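LPXTG-motif cell wall anchor domain protein (Mobiluncus mulieris, PDB 5U5O) probably mediates adhesion as a giant cell-wall-anchored surface protein, of which this piece holds two Ig-like domains carrying intramolecular covalent cross-links. Local coordinates at residues A[166-178]-A[211-224]. Residues are numbered along the deposited sequence; the frame is centred on the assembly and turned at random.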
loop_
_atom_site.group_PDB
_atom_site.type_symbol
_atom_site.label_atom_id
_atom_site.label_comp_id
_atom_site.label_asym_id
_atom_site.label_seq_id
_atom_site.Cartn_x
_atom_site.Cartn_y
_atom_site.Cartn_z
ATOM N N PRO A 166 0.459 0.559 2.289
ATOM C CA PRO A 166 1.409 -0.268 3.042
ATOM C C PRO A 166 2.047 0.518 4.178
ATOM O O PRO A 166 2.149 1.740 4.112
ATOM C CB PRO A 166 2.465 -0.615 1.999
ATOM C CG PRO A 166 2.451 0.554 1.081
ATOM C CD PRO A 166 1.028 1.029 1.010
ATOM N N GLN A 167 2.489 -0.201 5.207
ATOM C CA GLN A 167 3.352 0.373 6.238
ATOM C C GLN A 167 4.802 0.103 5.852
ATOM O O GLN A 167 5.078 -0.668 4.930
ATOM C CB GLN A 167 3.042 -0.205 7.627
ATOM C CG GLN A 167 1.562 -0.256 7.988
ATOM C CD GLN A 167 0.815 1.029 7.681
ATOM O OE1 GLN A 167 -0.192 1.023 6.964
ATOM N NE2 GLN A 167 1.307 2.139 8.213
ATOM N N PHE A 168 5.717 0.769 6.550
ATOM C CA PHE A 168 7.142 0.704 6.234
ATOM C C PHE A 168 7.978 0.451 7.476
ATOM O O PHE A 168 7.587 0.773 8.601
ATOM C CB PHE A 168 7.612 1.997 5.553
ATOM C CG PHE A 168 6.910 2.264 4.251
ATOM C CD1 PHE A 168 7.390 1.703 3.073
ATOM C CD2 PHE A 168 5.741 3.008 4.207
ATOM C CE1 PHE A 168 6.736 1.886 1.874
ATOM C CE2 PHE A 168 5.087 3.214 3.008
ATOM C CZ PHE A 168 5.586 2.646 1.840
ATOM N N GLY A 169 9.141 -0.132 7.230
ATOM C CA GLY A 169 10.167 -0.331 8.239
ATOM C C GLY A 169 11.304 0.662 8.097
ATOM O O GLY A 169 11.214 1.626 7.307
ATOM N N SER A 170 12.389 0.402 8.852
ATOM C CA SER A 170 13.547 1.286 8.827
ATOM C C SER A 170 14.790 0.512 9.227
ATOM O O SER A 170 14.711 -0.582 9.815
ATOM C CB SER A 170 13.373 2.455 9.792
ATOM O OG SER A 170 13.285 2.017 11.153
ATOM N N LEU A 171 15.926 1.110 8.917
ATOM C CA LEU A 171 17.226 0.552 9.236
ATOM C C LEU A 171 18.080 1.617 9.859
ATOM O O LEU A 171 18.420 2.617 9.222
ATOM C CB LEU A 171 17.883 0.005 7.981
ATOM C CG LEU A 171 19.285 -0.606 8.123
ATOM C CD1 LEU A 171 19.394 -1.714 9.160
ATOM C CD2 LEU A 171 19.687 -1.124 6.755
ATOM N N LYS A 172 18.484 1.369 11.110
ATOM C CA LYS A 172 19.431 2.209 11.811
ATOM C C LYS A 172 20.775 1.522 11.757
ATOM O O LYS A 172 20.863 0.312 12.017
ATOM C CB LYS A 172 19.026 2.421 13.269
ATOM C CG LYS A 172 19.945 3.374 14.024
ATOM C CD LYS A 172 19.716 3.351 15.526
ATOM C CE LYS A 172 18.356 3.903 15.893
ATOM N NZ LYS A 172 18.247 4.176 17.350
ATOM N N LEU A 173 21.818 2.278 11.501
ATOM C CA LEU A 173 23.193 1.771 11.472
ATOM C C LEU A 173 23.985 2.633 12.414
ATOM O O LEU A 173 23.988 3.843 12.310
ATOM C CB LEU A 173 23.772 1.882 10.047
ATOM C CG LEU A 173 25.228 1.406 9.913
ATOM C CD1 LEU A 173 25.412 -0.077 10.272
ATOM C CD2 LEU A 173 25.729 1.718 8.506
ATOM N N THR A 174 24.722 1.984 13.318
ATOM C CA THR A 174 25.629 2.619 14.284
ATOM C C THR A 174 27.041 2.087 14.018
ATOM O O THR A 174 27.199 0.897 13.721
ATOM C CB THR A 174 25.210 2.277 15.727
ATOM O OG1 THR A 174 23.881 2.745 15.958
ATOM C CG2 THR A 174 26.124 2.915 16.773
ATOM N N LYS A 175 28.028 2.969 14.092
ATOM C CA LYS A 175 29.439 2.571 13.936
ATOM C C LYS A 175 30.136 2.511 15.282
ATOM O O LYS A 175 30.058 3.454 16.058
ATOM C CB LYS A 175 30.223 3.558 13.062
ATOM C CG LYS A 175 31.636 3.091 12.692
ATOM C CD LYS A 175 31.577 1.810 11.883
ATOM C CE LYS A 175 32.799 1.437 11.083
ATOM N NZ LYS A 175 33.924 0.958 11.924
ATOM N N THR A 176 30.831 1.398 15.560
ATOM C CA THR A 176 31.729 1.284 16.737
ATOM C C THR A 176 33.107 0.922 16.230
ATOM O O THR A 176 33.300 0.511 15.087
ATOM C CB THR A 176 31.230 0.237 17.752
ATOM O OG1 THR A 176 31.113 -1.014 17.093
ATOM C CG2 THR A 176 29.861 0.644 18.284
ATOM N N VAL A 177 34.087 1.002 17.149
ATOM C CA VAL A 177 35.504 0.781 16.820
ATOM C C VAL A 177 36.194 0.080 18.000
ATOM O O VAL A 177 35.978 0.484 19.123
ATOM C CB VAL A 177 36.248 2.121 16.548
ATOM C CG1 VAL A 177 37.751 1.931 16.368
ATOM C CG2 VAL A 177 35.672 2.829 15.330
ATOM N N THR A 178 37.036 -0.885 17.674
ATOM C CA THR A 178 37.948 -1.467 18.668
ATOM C C THR A 178 39.308 -1.597 18.025
ATOM O O THR A 178 39.440 -1.675 16.812
ATOM C CB THR A 178 37.461 -2.852 19.164
ATOM O OG1 THR A 178 37.403 -3.770 18.070
ATOM C CG2 THR A 178 36.118 -2.746 19.829
ATOM N N LEU A 211 29.769 7.926 8.880
ATOM C CA LEU A 211 29.606 7.893 10.324
ATOM C C LEU A 211 30.962 7.993 10.987
ATOM O O LEU A 211 31.894 7.269 10.627
ATOM C CB LEU A 211 28.974 6.574 10.775
ATOM C CG LEU A 211 27.571 6.289 10.243
ATOM C CD1 LEU A 211 27.159 4.887 10.673
ATOM C CD2 LEU A 211 26.564 7.305 10.750
ATOM N N LYS A 212 31.072 8.903 11.939
ATOM C CA LYS A 212 32.172 8.818 12.904
ATOM C C LYS A 212 31.862 7.738 13.951
ATOM O O LYS A 212 30.750 7.232 14.083
ATOM C CB LYS A 212 32.452 10.170 13.567
ATOM C CG LYS A 212 32.829 11.237 12.548
ATOM C CD LYS A 212 33.317 12.535 13.153
ATOM C CE LYS A 212 33.872 13.446 12.070
ATOM N NZ LYS A 212 32.890 13.710 10.985
ATOM N N GLU A 213 32.882 7.344 14.705
ATOM C CA GLU A 213 32.706 6.373 15.767
ATOM C C GLU A 213 31.601 6.841 16.698
ATOM O O GLU A 213 31.612 7.989 17.147
ATOM C CB GLU A 213 34.019 6.193 16.523
ATOM C CG GLU A 213 33.945 5.221 17.682
ATOM C CD GLU A 213 35.282 4.991 18.373
ATOM O OE1 GLU A 213 36.324 5.490 17.907
ATOM O OE2 GLU A 213 35.291 4.254 19.383
ATOM N N GLY A 214 30.644 5.951 16.965
ATOM C CA GLY A 214 29.534 6.247 17.862
ATOM C C GLY A 214 28.318 6.918 17.240
ATOM O O GLY A 214 27.276 7.046 17.892
ATOM N N GLU A 215 28.437 7.357 15.989
ATOM C CA GLU A 215 27.325 7.975 15.278
ATOM C C GLU A 215 26.382 6.944 14.680
ATOM O O GLU A 215 26.747 5.789 14.470
ATOM C CB GLU A 215 27.845 8.924 14.184
ATOM C CG GLU A 215 28.596 10.119 14.745
ATOM C CD GLU A 215 28.951 11.169 13.705
ATOM O OE1 GLU A 215 29.085 10.842 12.498
ATOM O OE2 GLU A 215 29.142 12.334 14.109
ATOM N N GLU A 216 25.152 7.386 14.411
ATOM C CA GLU A 216 24.128 6.564 13.781
ATOM C C GLU A 216 23.447 7.298 12.610
ATOM O O GLU A 216 23.471 8.530 12.525
ATOM C CB GLU A 216 23.070 6.111 14.787
ATOM C CG GLU A 216 22.322 7.223 15.487
ATOM C CD GLU A 216 21.231 6.708 16.395
ATOM O OE1 GLU A 216 21.556 6.200 17.485
ATOM O OE2 GLU A 216 20.043 6.833 16.024
ATOM N N LYS A 217 22.854 6.520 11.708
ATOM C CA LYS A 217 22.057 7.021 10.588
ATOM C C LYS A 217 20.901 6.064 10.444
ATOM O O LYS A 217 21.085 4.847 10.498
ATOM C CB LYS A 217 22.922 6.995 9.325
ATOM C CG LYS A 217 22.194 7.090 7.996
ATOM C CD LYS A 217 21.969 8.524 7.664
ATOM C CE LYS A 217 21.208 8.636 6.360
ATOM N NZ LYS A 217 20.643 9.995 6.267
ATOM N N THR A 218 19.707 6.603 10.218
ATOM C CA THR A 218 18.538 5.785 9.931
ATOM C C THR A 218 18.016 6.040 8.511
ATOM O O THR A 218 17.835 7.202 8.089
ATOM C CB THR A 218 17.427 6.039 10.954
ATOM O OG1 THR A 218 17.933 5.749 12.261
ATOM C CG2 THR A 218 16.243 5.142 10.718
ATOM N N VAL A 219 17.796 4.963 7.775
ATOM C CA VAL A 219 17.071 4.975 6.511
ATOM C C VAL A 219 15.625 4.581 6.803
ATOM O O VAL A 219 15.351 3.475 7.303
ATOM C CB VAL A 219 17.700 4.010 5.494
ATOM C CG1 VAL A 219 16.881 3.928 4.212
ATOM C CG2 VAL A 219 19.138 4.406 5.200
ATOM N N GLU A 220 14.708 5.502 6.501
ATOM C CA GLU A 220 13.282 5.313 6.753
ATOM C C GLU A 220 12.554 4.827 5.508
ATOM O O GLU A 220 13.114 4.816 4.406
ATOM C CB GLU A 220 12.655 6.647 7.175
ATOM C CG GLU A 220 13.311 7.341 8.367
ATOM C CD GLU A 220 12.880 6.797 9.717
ATOM O OE1 GLU A 220 12.018 5.896 9.772
ATOM O OE2 GLU A 220 13.402 7.292 10.742
ATOM N N GLY A 221 11.292 4.439 5.676
ATOM C CA GLY A 221 10.427 4.165 4.515
ATOM C C GLY A 221 10.798 2.946 3.692
ATOM O O GLY A 221 10.648 2.931 2.463
ATOM N N ILE A 222 11.290 1.915 4.380
ATOM C CA ILE A 222 11.698 0.691 3.709
ATOM C C ILE A 222 10.481 -0.247 3.635
ATOM O O ILE A 222 9.897 -0.568 4.679
ATOM C CB ILE A 222 12.878 0.002 4.433
ATOM C CG1 ILE A 222 14.059 0.984 4.510
ATOM C CG2 ILE A 222 13.257 -1.243 3.662
ATOM C CD1 ILE A 222 15.241 0.483 5.336
ATOM N N PRO A 223 10.118 -0.728 2.422
ATOM C CA PRO A 223 9.016 -1.685 2.295
ATOM C C PRO A 223 9.214 -2.914 3.203
ATOM O O PRO A 223 10.320 -3.429 3.331
ATOM C CB PRO A 223 9.080 -2.087 0.821
ATOM C CG PRO A 223 9.645 -0.894 0.135
ATOM C CD PRO A 223 10.671 -0.368 1.108
ATOM N N LEU A 224 8.138 -3.370 3.822
ATOM C CA LEU A 224 8.171 -4.532 4.687
ATOM C C LEU A 224 8.504 -5.783 3.879
ATOM O O LEU A 224 7.882 -6.092 2.866
ATOM C CB LEU A 224 6.845 -4.658 5.408
ATOM C CG LEU A 224 6.575 -3.526 6.409
ATOM C CD1 LEU A 224 5.155 -3.649 6.942
ATOM C CD2 LEU A 224 7.584 -3.510 7.556
HETATM O O HOH W 1 5.558 -2.289 2.816
HETATM O O HOH W 2 10.101 4.368 8.217
HETATM O O HOH W 3 23.397 4.254 18.163
HETATM O O HOH W 4 33.162 2.497 19.500
#
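Lys175, Phe168 and Glu213 lose the most surface where strand 168-178 runs antiparallel to strand 216-223 and meets the turn before it. Lys175 is gripped through its backbone: its N donates to Glu215 O at 3.1 Å, nearly along the C=O axis, while its O takes the N-H of Gly214 at 2.7 Å, so the type II turn from Lys212 to Glu215 is tied to the strand through the N-H and the C=O of one residue. Gly214, with its positive phi of 87°, suits that turn. The CB of Lys175 lies 4.0 Å from Leu211 CB, but the chain bends at chi2 (62°) and leads its end away to NZ, which is joined covalently to Asn288 CG, an isopeptide cross-link to strand 281-291. Glu213 stretches out, CG anti to the backbone N (chi1 179°), and crosses Val177 at about a right angle, its CD 3.5 Å from Val177 CB. OE1 pairs with Arg189, and a water links OE2 to Val177 N. This pairing forms part of the Ig-like domain of the DUF5979 family, with strand 281-291 on the other edge of 168-178. Paired N-H to O bonds join Leu173 with Lys217 and Leu171 with Val219; beyond them the register slips by one at a G1 beta bulge, where Gly221, at positive phi, and Ile222 face Gly169. Here Ile222 CD1 packs 3.8 Å from Leu171 CB, on the face covered by strand 226-232. Past the bulge, Phe168 turns its ring edge to the Ile222-Pro223 peptide, with CD1 3.7 Å from Pro223 N. On the Thr174 face, Lys172 NZ makes a salt bridge of 3.5 Å with Glu216 OE2.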